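Local coordinates for autoinducer 2-binding protein LsrB (Clostridium saccharobutylicum DSM 13864, PDB 6DSP), which binds the quorum-sensing signal autoinducer-2 in its cyclic tetrahydroxytetrahydrofuran form, acting as an AI-2 receptor of the LsrB family, at residues V22-P28 / F52-G58; M121-P127 / S313-P317; G207-L211 / Q231-N237; I217-N223 / V245-F250. One frame throughout, in Å; residues are numbered along the deposited sequence.

Contact 1: V22-P28 / F52-G58; sequences VTVTFIP and FKVDYEG
Five backbone hydrogen bonds join strand 23-27 to strand 53-56 in parallel register, with the donor alternating from one strand to the other. The ladder opens with Lys53 N on Val22 O (3.2 Å) and closes with Glu57 N on Phe26 O (3.0 Å). The shortest is Asp55 N to Val24 O, at 2.8 Å. The strand axes are 31° apart.

This is the opening beta-alpha-beta unit of a periplasmic binding protein: helix 34-50 links the two strands, and strand 53-56 is an edge of the sheet.

Apolar side chains fill the face that carries Val24, Phe26, Val54 and Tyr56, where helix 273-288 covers Val24, Phe26 and Val54. Phe26 CB rests on Val54 CG1 (3.5 Å). Both aromatic rings leave with CG anti to their backbone N (chi1 -177° for Phe26, -179° for Tyr56) and meet at a slant, Phe26 CD2 to Tyr56 CD1. Pro28 CG touches Tyr56 CE1 (3.6 Å), while the Tyr56 hydroxyl bonds to Glu37.

The face of Thr23, Thr25, Lys53 and Asp55 is more polar, with helix 64-76 against Thr25. A water bridges Thr25 OG1 and Asp55 OD2, 2.7 Å from each, and Thr25 OG1 also bonds to Thr79. Asp55 OD1 and Glu57 OE2 lie only 2.5 Å apart, which suggests that one of the two acids is protonated.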
loop_
_atom_site.group_PDB
_atom_site.type_symbol
_atom_site.label_atom_id
_atom_site.label_comp_id
_atom_site.label_asym_id
_atom_site.label_seq_id
_atom_site.Cartn_x
_atom_site.Cartn_y
_atom_site.Cartn_z
ATOM N N VAL A 22 -22.277 -12.870 -10.234
ATOM C CA VAL A 22 -21.546 -11.597 -10.206
ATOM C C VAL A 22 -20.076 -11.831 -10.463
ATOM O O VAL A 22 -19.495 -12.781 -9.927
ATOM C CB VAL A 22 -21.741 -10.879 -8.851
ATOM C CG1 VAL A 22 -20.913 -9.631 -8.770
ATOM C CG2 VAL A 22 -23.206 -10.561 -8.641
ATOM N N THR A 23 -19.481 -10.968 -11.286
ATOM C CA THR A 23 -18.040 -10.942 -11.483
ATOM C C THR A 23 -17.511 -9.593 -11.020
ATOM O O THR A 23 -18.026 -8.537 -11.418
ATOM C CB THR A 23 -17.664 -11.170 -12.954
ATOM O OG1 THR A 23 -18.056 -12.490 -13.368
ATOM C CG2 THR A 23 -16.159 -11.008 -13.150
ATOM N N VAL A 24 -16.482 -9.648 -10.175
ATOM C CA VAL A 24 -15.706 -8.474 -9.774
ATOM C C VAL A 24 -14.355 -8.536 -10.467
ATOM O O VAL A 24 -13.648 -9.543 -10.360
ATOM C CB VAL A 24 -15.503 -8.438 -8.248
ATOM C CG1 VAL A 24 -14.680 -7.211 -7.867
ATOM C CG2 VAL A 24 -16.844 -8.465 -7.516
ATOM N N THR A 25 -13.984 -7.457 -11.167
ATOM C CA THR A 25 -12.652 -7.345 -11.765
ATOM C C THR A 25 -11.736 -6.695 -10.730
ATOM O O THR A 25 -12.007 -5.577 -10.262
ATOM C CB THR A 25 -12.684 -6.522 -13.054
ATOM O OG1 THR A 25 -13.638 -7.094 -13.964
ATOM C CG2 THR A 25 -11.314 -6.479 -13.700
ATOM N N PHE A 26 -10.714 -7.427 -10.317
ATOM C CA PHE A 26 -9.810 -7.004 -9.252
ATOM C C PHE A 26 -8.533 -6.521 -9.925
ATOM O O PHE A 26 -7.826 -7.315 -10.568
ATOM C CB PHE A 26 -9.558 -8.193 -8.318
ATOM C CG PHE A 26 -8.692 -7.891 -7.109
ATOM C CD1 PHE A 26 -8.966 -6.802 -6.288
ATOM C CD2 PHE A 26 -7.670 -8.746 -6.734
ATOM C CE1 PHE A 26 -8.226 -6.599 -5.110
ATOM C CE2 PHE A 26 -6.926 -8.520 -5.581
ATOM C CZ PHE A 26 -7.189 -7.429 -4.785
ATOM N N ILE A 27 -8.243 -5.236 -9.783
ATOM C CA ILE A 27 -7.169 -4.591 -10.537
ATOM C C ILE A 27 -6.076 -4.133 -9.572
ATOM O O ILE A 27 -6.336 -3.303 -8.687
ATOM C CB ILE A 27 -7.674 -3.402 -11.372
ATOM C CG1 ILE A 27 -8.824 -3.845 -12.292
ATOM C CG2 ILE A 27 -6.497 -2.789 -12.158
ATOM C CD1 ILE A 27 -9.475 -2.715 -13.074
ATOM N N PRO A 28 -4.847 -4.636 -9.717
ATOM C CA PRO A 28 -3.736 -4.224 -8.872
ATOM C C PRO A 28 -3.016 -3.033 -9.500
ATOM O O PRO A 28 -3.271 -2.662 -10.646
ATOM C CB PRO A 28 -2.820 -5.449 -8.946
ATOM C CG PRO A 28 -2.974 -5.913 -10.394
ATOM C CD PRO A 28 -4.445 -5.710 -10.669
ATOM N N PHE A 52 -18.865 -16.013 -5.762
ATOM C CA PHE A 52 -18.807 -15.124 -6.913
ATOM C C PHE A 52 -17.403 -15.186 -7.492
ATOM O O PHE A 52 -16.480 -15.709 -6.874
ATOM C CB PHE A 52 -19.245 -13.692 -6.558
ATOM C CG PHE A 52 -18.327 -12.976 -5.605
ATOM C CD1 PHE A 52 -18.550 -13.016 -4.231
ATOM C CD2 PHE A 52 -17.252 -12.227 -6.086
ATOM C CE1 PHE A 52 -17.704 -12.337 -3.343
ATOM C CE2 PHE A 52 -16.409 -11.527 -5.214
ATOM C CZ PHE A 52 -16.633 -11.577 -3.830
ATOM N N LYS A 53 -17.260 -14.660 -8.697
ATOM C CA LYS A 53 -16.007 -14.704 -9.428
ATOM C C LYS A 53 -15.220 -13.412 -9.244
ATOM O O LYS A 53 -15.768 -12.309 -9.345
ATOM C CB LYS A 53 -16.276 -14.874 -10.922
ATOM C CG LYS A 53 -15.025 -15.017 -11.742
ATOM C CD LYS A 53 -14.265 -16.253 -11.298
ATOM C CE LYS A 53 -12.889 -16.365 -11.951
ATOM N NZ LYS A 53 -12.285 -17.679 -11.608
ATOM N N VAL A 54 -13.918 -13.553 -9.026
ATOM C CA VAL A 54 -12.986 -12.438 -9.064
ATOM C C VAL A 54 -12.062 -12.655 -10.248
ATOM O O VAL A 54 -11.330 -13.651 -10.298
ATOM C CB VAL A 54 -12.185 -12.340 -7.762
ATOM C CG1 VAL A 54 -11.069 -11.284 -7.920
ATOM C CG2 VAL A 54 -13.120 -11.976 -6.618
ATOM N N ASP A 55 -12.122 -11.742 -11.216
ATOM C CA ASP A 55 -11.260 -11.760 -12.386
ATOM C C ASP A 55 -10.084 -10.816 -12.136
ATOM O O ASP A 55 -10.240 -9.598 -12.191
ATOM C CB ASP A 55 -12.062 -11.360 -13.625
ATOM C CG ASP A 55 -11.222 -11.338 -14.901
ATOM O OD1 ASP A 55 -10.077 -11.825 -14.896
ATOM O OD2 ASP A 55 -11.734 -10.836 -15.913
ATOM N N TYR A 56 -8.912 -11.389 -11.869
ATOM C CA TYR A 56 -7.716 -10.596 -11.608
ATOM C C TYR A 56 -7.140 -10.110 -12.935
ATOM O O TYR A 56 -6.768 -10.923 -13.797
ATOM C CB TYR A 56 -6.713 -11.489 -10.883
ATOM C CG TYR A 56 -5.397 -10.870 -10.495
ATOM C CD1 TYR A 56 -5.345 -9.695 -9.742
ATOM C CD2 TYR A 56 -4.192 -11.503 -10.797
ATOM C CE1 TYR A 56 -4.125 -9.169 -9.320
ATOM C CE2 TYR A 56 -2.993 -11.013 -10.388
ATOM C CZ TYR A 56 -2.947 -9.836 -9.647
ATOM O OH TYR A 56 -1.734 -9.308 -9.247
ATOM N N GLU A 57 -7.059 -8.795 -13.115
ATOM C CA GLU A 57 -6.617 -8.223 -14.381
ATOM C C GLU A 57 -5.723 -7.024 -14.104
ATOM O O GLU A 57 -6.143 -6.103 -13.398
ATOM C CB GLU A 57 -7.817 -7.779 -15.224
ATOM C CG GLU A 57 -8.714 -8.945 -15.656
ATOM C CD GLU A 57 -8.033 -9.947 -16.591
ATOM O OE1 GLU A 57 -7.038 -9.588 -17.237
ATOM O OE2 GLU A 57 -8.483 -11.107 -16.650
ATOM N N GLY A 58 -4.552 -6.998 -14.717
ATOM C CA GLY A 58 -3.654 -5.875 -14.571
ATOM C C GLY A 58 -2.624 -5.869 -15.656
ATOM O O GLY A 58 -2.842 -6.356 -16.770
HETATM O O HOH W 1 -13.043 -8.533 -16.127
#

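Contact 2: M121-P127 / S313-P317; sequences MVSQGTP and SVLDP
Leu315 reaches across to Ser123, Gly125 and Pro127 where the chain leaves strand 120-123 of the eight-stranded sheet and enters helix 127-144, which packs on the four-stranded one; this is a linker between the two lobes of the protein. Leucine suits the place because its forked end can touch two neighbours at once. Leu315 CD1 lies against Met121 CG (3.9 Å), the two side chains meeting at about a right angle. Leu315 CD2 lies 3.5 Å from Ser123 OG and also touches Gly125 O. Leu315 CG stands anti to its carbonyl carbon (chi1 -61°), and the fork is carried onto the linker.

Ser123 OG also accepts the backbone N-H of Gly125 at 3.3 Å, an ST turn that holds the bend beneath the leucine. Further along, backbone oxygens of 313-317 meet carbon: Thr126 CG2 sits 3.5 Å from Val314 O, and Pro127 CG 3.4 Å from Leu315 O. Thr126 turns its methyl to that first carbonyl and keeps OG1 for the N-cap of helix 127-144; proline suits the first turn, where its missing N-H costs no helical hydrogen bond.

Gln124 does not touch Leu315; its amide lies in the ligand pocket, where it bonds to Asp110 and Gln276. A bend that links two lobes and lends a side chain to the cleft between them is typical of the hinge of periplasmic binding proteins.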
loop_
_atom_site.group_PDB
_atom_site.type_symbol
_atom_site.label_atom_id
_atom_site.label_comp_id
_atom_site.label_asym_id
_atom_site.label_seq_id
_atom_site.Cartn_x
_atom_site.Cartn_y
_atom_site.Cartn_z
ATOM N N MET A 121 -13.843 2.418 -0.380
ATOM C CA MET A 121 -12.404 2.139 -0.369
ATOM C C MET A 121 -12.086 1.223 0.813
ATOM O O MET A 121 -12.530 1.512 1.924
ATOM C CB MET A 121 -11.667 3.464 -0.173
ATOM C CG MET A 121 -10.202 3.354 0.229
ATOM S SD MET A 121 -9.151 2.664 -1.063
ATOM C CE MET A 121 -7.615 2.706 -0.159
ATOM N N VAL A 122 -11.376 0.105 0.579
ATOM C CA VAL A 122 -10.874 -0.742 1.661
ATOM C C VAL A 122 -9.407 -0.430 1.897
ATOM O O VAL A 122 -8.529 -0.763 1.085
ATOM C CB VAL A 122 -11.105 -2.239 1.417
ATOM C CG1 VAL A 122 -10.557 -3.025 2.593
ATOM C CG2 VAL A 122 -12.610 -2.491 1.264
ATOM N N SER A 123 -9.142 0.249 3.017
ATOM C CA SER A 123 -7.819 0.790 3.292
ATOM C C SER A 123 -7.136 0.067 4.451
ATOM O O SER A 123 -7.764 -0.242 5.475
ATOM C CB SER A 123 -7.937 2.277 3.635
ATOM O OG SER A 123 -6.668 2.803 3.995
ATOM N N GLN A 124 -5.822 -0.104 4.316
ATOM C CA GLN A 124 -4.985 -0.720 5.321
ATOM C C GLN A 124 -4.755 0.157 6.555
ATOM O O GLN A 124 -4.236 -0.353 7.557
ATOM C CB GLN A 124 -3.621 -1.090 4.716
ATOM C CG GLN A 124 -2.875 0.052 3.999
ATOM C CD GLN A 124 -3.164 0.142 2.504
ATOM O OE1 GLN A 124 -4.325 0.070 2.085
ATOM N NE2 GLN A 124 -2.139 0.375 1.703
ATOM N N GLY A 125 -5.104 1.439 6.527
ATOM C CA GLY A 125 -4.969 2.265 7.719
ATOM C C GLY A 125 -5.009 3.730 7.369
ATOM O O GLY A 125 -4.965 4.124 6.201
ATOM N N THR A 126 -5.116 4.559 8.418
ATOM C CA THR A 126 -5.082 5.991 8.164
ATOM C C THR A 126 -3.651 6.412 7.849
ATOM O O THR A 126 -2.680 5.748 8.259
ATOM C CB THR A 126 -5.589 6.772 9.371
ATOM O OG1 THR A 126 -4.634 6.625 10.430
ATOM C CG2 THR A 126 -6.977 6.266 9.833
ATOM N N PRO A 127 -3.482 7.543 7.159
ATOM C CA PRO A 127 -2.114 7.964 6.841
ATOM C C PRO A 127 -1.324 8.363 8.071
ATOM O O PRO A 127 -0.107 8.197 8.095
ATOM C CB PRO A 127 -2.291 9.110 5.828
ATOM C CG PRO A 127 -3.679 9.550 5.968
ATOM C CD PRO A 127 -4.493 8.370 6.489
ATOM N N SER A 313 -13.210 11.262 5.176
ATOM C CA SER A 313 -12.214 12.059 5.864
ATOM C C SER A 313 -11.373 11.259 6.866
ATOM O O SER A 313 -10.374 11.808 7.348
ATOM C CB SER A 313 -12.887 13.243 6.552
ATOM O OG SER A 313 -13.887 12.807 7.447
ATOM N N VAL A 314 -11.677 9.979 7.141
ATOM C CA VAL A 314 -10.717 9.190 7.924
ATOM C C VAL A 314 -9.383 9.035 7.213
ATOM O O VAL A 314 -8.361 8.785 7.865
ATOM C CB VAL A 314 -11.287 7.818 8.371
ATOM C CG1 VAL A 314 -12.574 7.973 9.153
ATOM C CG2 VAL A 314 -11.430 6.811 7.203
ATOM N N LEU A 315 -9.360 9.147 5.881
ATOM C CA LEU A 315 -8.106 9.059 5.140
ATOM C C LEU A 315 -7.525 10.421 4.749
ATOM O O LEU A 315 -6.402 10.467 4.222
ATOM C CB LEU A 315 -8.288 8.199 3.879
ATOM C CG LEU A 315 -8.699 6.728 4.102
ATOM C CD1 LEU A 315 -8.743 6.002 2.764
ATOM C CD2 LEU A 315 -7.764 6.011 5.047
ATOM N N ASP A 316 -8.248 11.509 4.960
ATOM C CA ASP A 316 -7.811 12.845 4.555
ATOM C C ASP A 316 -8.769 13.812 5.231
ATOM O O ASP A 316 -9.923 13.862 4.851
ATOM C CB ASP A 316 -7.904 13.010 3.025
ATOM C CG ASP A 316 -7.443 14.395 2.555
ATOM O OD1 ASP A 316 -7.280 15.301 3.405
ATOM O OD2 ASP A 316 -7.208 14.573 1.342
ATOM N N PRO A 317 -8.329 14.583 6.222
ATOM C CA PRO A 317 -9.268 15.449 6.933
ATOM C C PRO A 317 -9.910 16.489 6.036
ATOM O O PRO A 317 -10.947 17.034 6.416
ATOM C CB PRO A 317 -8.395 16.100 8.012
ATOM C CG PRO A 317 -7.124 15.421 7.993
ATOM C CD PRO A 317 -6.959 14.635 6.757
#

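Contact 3: G207-L211 / Q231-N237; sequences GESIL and QAQAAQN
The Gln231 amide of helix 227-237 packs on Gly207 CA of helix 200-213, two helices that cover the same face of the four-stranded parallel sheet in an alpha/beta lobe. Their axes approach to 8.5 Å and cross at -56°, a closeness made possible by Gly207 and Ala234 at the crossing: Ala234 CB lies 3.4 Å from Gly207 C.

The Gln231 chain starts with CB against the sulfur of Cys222 in the sheet below. CG is anti to the backbone N (chi1 -171°), and a bend at the next bond (chi2 64°) swings the amide across to the other helix. Gln231 CD then sits 3.6 Å from Gly207 CA. OE1 touches Ile210 CD1 and is bonded to His159 ND1, while Gln231 NE2 donates to Gly207 O (3.1 Å); both ends of this buried amide have a partner, which supports the orientation modelled.

Leu211 CD1 fills the side of the crossing against Ala235 CA (3.7 Å). At the outer edge, Asn237 ND2 donates to Glu208 OE2 (2.9 Å) on the anti side but tilted out of the carboxylate plane, and Gln233 NE2 holds Asn237 OD1, which sets that amide's orientation. Gly207 O takes two N-H groups from opposite faces of its plane, Gln231 NE2 and the helical Leu211 N.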
loop_
_atom_site.group_PDB
_atom_site.type_symbol
_atom_site.label_atom_id
_atom_site.label_comp_id
_atom_site.label_asym_id
_atom_site.label_seq_id
_atom_site.Cartn_x
_atom_site.Cartn_y
_atom_site.Cartn_z
ATOM N N GLY A 207 18.081 2.216 -5.294
ATOM C CA GLY A 207 18.636 1.947 -3.969
ATOM C C GLY A 207 20.134 2.137 -3.930
ATOM O O GLY A 207 20.685 2.668 -2.951
ATOM N N GLU A 208 20.818 1.722 -5.003
ATOM C CA GLU A 208 22.267 1.916 -5.089
ATOM C C GLU A 208 22.622 3.388 -5.224
ATOM O O GLU A 208 23.601 3.862 -4.621
ATOM C CB GLU A 208 22.815 1.128 -6.285
ATOM C CG GLU A 208 22.712 -0.358 -6.055
ATOM C CD GLU A 208 23.024 -1.196 -7.262
ATOM O OE1 GLU A 208 22.815 -0.732 -8.417
ATOM O OE2 GLU A 208 23.447 -2.344 -7.037
ATOM N N SER A 209 21.828 4.141 -5.993
ATOM C CA SER A 209 22.039 5.583 -6.123
ATOM C C SER A 209 21.942 6.287 -4.775
ATOM O O SER A 209 22.726 7.198 -4.484
ATOM C CB SER A 209 20.998 6.184 -7.093
ATOM O OG SER A 209 21.154 5.746 -8.444
ATOM N N ILE A 210 20.960 5.923 -3.954
ATOM C CA ILE A 210 20.851 6.555 -2.640
ATOM C C ILE A 210 22.091 6.294 -1.808
ATOM O O ILE A 210 22.645 7.211 -1.194
ATOM C CB ILE A 210 19.598 6.053 -1.905
ATOM C CG1 ILE A 210 18.332 6.373 -2.699
ATOM C CG2 ILE A 210 19.559 6.614 -0.478
ATOM C CD1 ILE A 210 17.076 5.789 -2.052
ATOM N N LEU A 211 22.564 5.037 -1.786
ATOM C CA LEU A 211 23.707 4.698 -0.958
ATOM C C LEU A 211 24.997 5.291 -1.502
ATOM O O LEU A 211 25.924 5.559 -0.724
ATOM C CB LEU A 211 23.791 3.183 -0.829
ATOM C CG LEU A 211 22.669 2.525 -0.010
ATOM C CD1 LEU A 211 22.650 1.006 -0.202
ATOM C CD2 LEU A 211 22.836 2.898 1.474
ATOM N N GLN A 231 15.778 -1.861 -2.188
ATOM C CA GLN A 231 16.741 -1.169 -1.339
ATOM C C GLN A 231 17.563 -2.164 -0.530
ATOM O O GLN A 231 18.763 -1.967 -0.326
ATOM C CB GLN A 231 15.988 -0.245 -0.400
ATOM C CG GLN A 231 16.936 0.685 0.385
ATOM C CD GLN A 231 17.655 1.620 -0.558
ATOM O OE1 GLN A 231 17.021 2.502 -1.151
ATOM N NE2 GLN A 231 18.985 1.471 -0.679
ATOM N N ALA A 232 16.924 -3.231 -0.043
ATOM C CA ALA A 232 17.677 -4.263 0.660
ATOM C C ALA A 232 18.702 -4.905 -0.273
ATOM O O ALA A 232 19.874 -5.111 0.096
ATOM C CB ALA A 232 16.741 -5.311 1.234
ATOM N N GLN A 233 18.294 -5.205 -1.510
ATOM C CA GLN A 233 19.245 -5.780 -2.465
ATOM C C GLN A 233 20.397 -4.813 -2.745
ATOM O O GLN A 233 21.565 -5.216 -2.829
ATOM C CB GLN A 233 18.504 -6.111 -3.761
ATOM C CG GLN A 233 19.416 -6.765 -4.778
ATOM C CD GLN A 233 19.849 -8.161 -4.363
ATOM O OE1 GLN A 233 19.015 -8.951 -3.868
ATOM N NE2 GLN A 233 21.126 -8.483 -4.556
ATOM N N ALA A 234 20.085 -3.515 -2.859
ATOM C CA ALA A 234 21.136 -2.530 -3.077
ATOM C C ALA A 234 22.135 -2.522 -1.925
ATOM O O ALA A 234 23.352 -2.438 -2.139
ATOM C CB ALA A 234 20.526 -1.141 -3.236
ATOM N N ALA A 235 21.633 -2.605 -0.690
ATOM C CA ALA A 235 22.511 -2.635 0.466
ATOM C C ALA A 235 23.384 -3.873 0.423
ATOM O O ALA A 235 24.599 -3.802 0.639
ATOM C CB ALA A 235 21.664 -2.583 1.734
ATOM N N GLN A 236 22.783 -5.025 0.139
ATOM C CA GLN A 236 23.562 -6.253 0.047
ATOM C C GLN A 236 24.609 -6.167 -1.071
ATOM O O GLN A 236 25.765 -6.583 -0.890
ATOM C CB GLN A 236 22.598 -7.411 -0.169
ATOM C CG GLN A 236 23.277 -8.738 -0.076
ATOM C CD GLN A 236 22.288 -9.825 -0.353
ATOM O OE1 GLN A 236 21.485 -10.139 0.491
ATOM N NE2 GLN A 236 22.292 -10.353 -1.570
ATOM N N ASN A 237 24.240 -5.579 -2.215
ATOM C CA ASN A 237 25.193 -5.362 -3.313
ATOM C C ASN A 237 26.386 -4.517 -2.882
ATOM O O ASN A 237 27.492 -4.695 -3.405
ATOM C CB ASN A 237 24.501 -4.697 -4.505
ATOM C CG ASN A 237 23.537 -5.615 -5.216
ATOM O OD1 ASN A 237 23.466 -6.809 -4.953
ATOM N ND2 ASN A 237 22.783 -5.049 -6.147
#

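Contact 4: I217-N223 / V245-F250; sequences IDLIICN and VTITGF. With PAV ((2R,4S)-2-methyl-2,3,3,4-tetrahydroxytetrahydrofuran), chain C.
Ile220, Cys222 and Ile247 form the apolar centre, on the sheet face covered by helices 200-213 and 227-237. Ile247 CG2 lies 4.2 Å from Cys222 SG, and Ile247 CG1 faces Ile220 CD1 more loosely. Branched and small side chains suit this layer, which must be filled under two helices. At the start of the strands, Ile217 CG2 meets Val245 CG2 (4.1 Å).

On the other face Leu219 CD1 rests on Thr246 CG2 (3.7 Å). Thr246 OG1 is anti to the carbonyl carbon (chi1 -63°), which puts CG2 anti to the backbone N, toward the leucine. Threonine thus offers a methyl to the core and a hydroxyl to polar neighbours: Thr246 OG1 bonds to Arg145, Thr248 OG1 to Arg267 O.

Between the faces runs the parallel backbone ladder, from Thr246 N to Asp218 O (2.9 Å) through Cys222 N to Thr248 O (2.8 Å). Phe250 N to Cys222 O ends it, at 3.2 Å. Just before, Gly249 CA comes within 3.1 Å of the same Cys222 O, in a backbone shape natural to glycine.

At the polar edge, the Asp218 carboxylate is salt-bridged to Arg145 and bonded to Lys155 N. At the other end Phe250 presents its ring edge to O2 of the bound autoinducer, with Phe250 CB 3.7 Å from that oxygen, and meets Trp171 and Trp271 edge-to-face; Asn223 lines the pocket too. A ligand held beyond the C-terminal ends of parallel strands is typical of the periplasmic binding protein fold.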
loop_
_atom_site.group_PDB
_atom_site.type_symbol
_atom_site.label_atom_id
_atom_site.label_comp_id
_atom_site.label_asym_id
_atom_site.label_seq_id
_atom_site.Cartn_x
_atom_site.Cartn_y
_atom_site.Cartn_z
ATOM N N ILE A 217 24.096 7.927 4.997
ATOM C CA ILE A 217 22.698 7.957 5.400
ATOM C C ILE A 217 22.469 6.937 6.528
ATOM O O ILE A 217 23.070 5.853 6.551
ATOM C CB ILE A 217 21.803 7.713 4.170
ATOM C CG1 ILE A 217 20.367 8.158 4.443
ATOM C CG2 ILE A 217 21.895 6.246 3.697
ATOM C CD1 ILE A 217 19.535 8.297 3.149
ATOM N N ASP A 218 21.562 7.287 7.454
ATOM C CA ASP A 218 21.267 6.405 8.574
ATOM C C ASP A 218 20.023 5.562 8.369
ATOM O O ASP A 218 19.959 4.424 8.862
ATOM C CB ASP A 218 21.033 7.222 9.860
ATOM C CG ASP A 218 22.303 7.858 10.386
ATOM O OD1 ASP A 218 23.270 7.109 10.674
ATOM O OD2 ASP A 218 22.324 9.106 10.478
ATOM N N LEU A 219 19.029 6.095 7.671
ATOM C CA LEU A 219 17.711 5.468 7.588
ATOM C C LEU A 219 17.135 5.713 6.205
ATOM O O LEU A 219 17.109 6.862 5.734
ATOM C CB LEU A 219 16.791 6.139 8.644
ATOM C CG LEU A 219 15.306 5.818 8.560
ATOM C CD1 LEU A 219 15.056 4.317 8.823
ATOM C CD2 LEU A 219 14.539 6.722 9.513
ATOM N N ILE A 220 16.632 4.653 5.576
ATOM C CA ILE A 220 15.911 4.791 4.299
ATOM C C ILE A 220 14.534 4.196 4.505
ATOM O O ILE A 220 14.421 3.001 4.806
ATOM C CB ILE A 220 16.638 4.089 3.132
ATOM C CG1 ILE A 220 18.120 4.513 3.073
ATOM C CG2 ILE A 220 15.886 4.422 1.796
ATOM C CD1 ILE A 220 18.932 3.729 2.059
ATOM N N ILE A 221 13.498 5.035 4.386
ATOM C CA ILE A 221 12.119 4.595 4.613
ATOM C C ILE A 221 11.547 4.225 3.251
ATOM O O ILE A 221 11.331 5.099 2.409
ATOM C CB ILE A 221 11.264 5.694 5.280
ATOM C CG1 ILE A 221 11.906 6.166 6.615
ATOM C CG2 ILE A 221 9.859 5.164 5.511
ATOM C CD1 ILE A 221 11.195 7.393 7.195
ATOM N N CYS A 222 11.275 2.940 3.060
ATOM C CA CYS A 222 10.867 2.400 1.755
ATOM C C CYS A 222 9.396 1.989 1.817
ATOM O O CYS A 222 9.087 0.793 1.913
ATOM C CB CYS A 222 11.744 1.196 1.417
ATOM S SG CYS A 222 13.482 1.674 1.263
ATOM N N ASN A 223 8.489 2.983 1.751
ATOM C CA ASN A 223 7.052 2.751 1.873
ATOM C C ASN A 223 6.412 2.271 0.570
ATOM O O ASN A 223 5.438 2.851 0.086
ATOM C CB ASN A 223 6.341 4.008 2.392
ATOM C CG ASN A 223 6.725 5.280 1.613
ATOM O OD1 ASN A 223 7.910 5.533 1.347
ATOM N ND2 ASN A 223 5.734 6.100 1.309
ATOM N N VAL A 245 23.406 0.433 8.113
ATOM C CA VAL A 245 22.362 1.353 7.678
ATOM C C VAL A 245 21.025 0.729 8.034
ATOM O O VAL A 245 20.881 -0.503 8.040
ATOM C CB VAL A 245 22.469 1.627 6.161
ATOM C CG1 VAL A 245 22.246 0.329 5.341
ATOM C CG2 VAL A 245 21.481 2.707 5.740
ATOM N N THR A 246 20.046 1.575 8.355
ATOM C CA THR A 246 18.732 1.072 8.710
ATOM C C THR A 246 17.773 1.265 7.548
ATOM O O THR A 246 17.554 2.384 7.093
ATOM C CB THR A 246 18.179 1.746 9.965
ATOM O OG1 THR A 246 19.049 1.436 11.084
ATOM C CG2 THR A 246 16.748 1.294 10.248
ATOM N N ILE A 247 17.202 0.159 7.075
ATOM C CA ILE A 247 16.217 0.145 6.003
ATOM C C ILE A 247 14.937 -0.422 6.587
ATOM O O ILE A 247 14.968 -1.469 7.240
ATOM C CB ILE A 247 16.715 -0.725 4.837
ATOM C CG1 ILE A 247 17.947 -0.085 4.185
ATOM C CG2 ILE A 247 15.579 -0.932 3.805
ATOM C CD1 ILE A 247 18.801 -1.058 3.405
ATOM N N THR A 248 13.819 0.262 6.353
ATOM C CA THR A 248 12.534 -0.300 6.745
ATOM C C THR A 248 11.520 0.116 5.701
ATOM O O THR A 248 11.856 0.826 4.749
ATOM C CB THR A 248 12.122 0.127 8.165
ATOM O OG1 THR A 248 11.048 -0.707 8.612
ATOM C CG2 THR A 248 11.734 1.601 8.233
ATOM N N GLY A 249 10.281 -0.340 5.856
ATOM C CA GLY A 249 9.285 -0.060 4.842
ATOM C C GLY A 249 8.170 -1.073 4.910
ATOM O O GLY A 249 7.974 -1.733 5.930
ATOM N N PHE A 250 7.425 -1.158 3.804
ATOM C CA PHE A 250 6.285 -2.061 3.705
ATOM C C PHE A 250 6.504 -3.085 2.592
ATOM O O PHE A 250 6.757 -2.701 1.434
ATOM C CB PHE A 250 5.009 -1.281 3.376
ATOM C CG PHE A 250 4.493 -0.397 4.500
ATOM C CD1 PHE A 250 4.624 -0.755 5.869
ATOM C CD2 PHE A 250 3.815 0.776 4.180
ATOM C CE1 PHE A 250 4.089 0.066 6.863
ATOM C CE2 PHE A 250 3.269 1.594 5.173
ATOM C CZ PHE A 250 3.410 1.235 6.517
HETATM O O2 PAV C . 3.382 -0.056 0.299
HETATM C C2 PAV C . 2.584 -0.873 -0.583
HETATM C C1 PAV C . 2.489 -2.341 -0.110
HETATM O O5 PAV C . 3.444 -0.982 -1.848
HETATM C C5 PAV C . 2.595 -1.237 -2.882
HETATM C C4 PAV C . 1.156 -1.066 -2.361
HETATM O O4 PAV C . 0.374 -0.321 -3.290
HETATM C C3 PAV C . 1.395 -0.365 -1.020
HETATM O O3 PAV C . 0.370 -0.675 -0.115
HETATM O O13 PAV C . 1.507 1.027 -1.213
#

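The contacts are spread over both lobes around the bound autoinducer. Contact 1 and contact 4 are parallel strand pairs on opposite sides of the chain's centre, their centres 34 Å apart, each from a beta-alpha-beta unit whose strands run toward the ligand; the side chain of Pro28 is about 8 Å from the bound PAV. Contact 2 shares a sheet with contact 1, and its linker, with Gln124 in the pocket, brings contact 2 within about 6 Å of contact 4 at the nearest atoms. Contact 3 packs on the face of contact 4 that carries Ile220, Cys222 and Ile247, centres 11 Å apart, with Ala235 CB 3.6 Å from Ile247 CD1; the side chain of Gln231 is about 13 Å from the bound PAV.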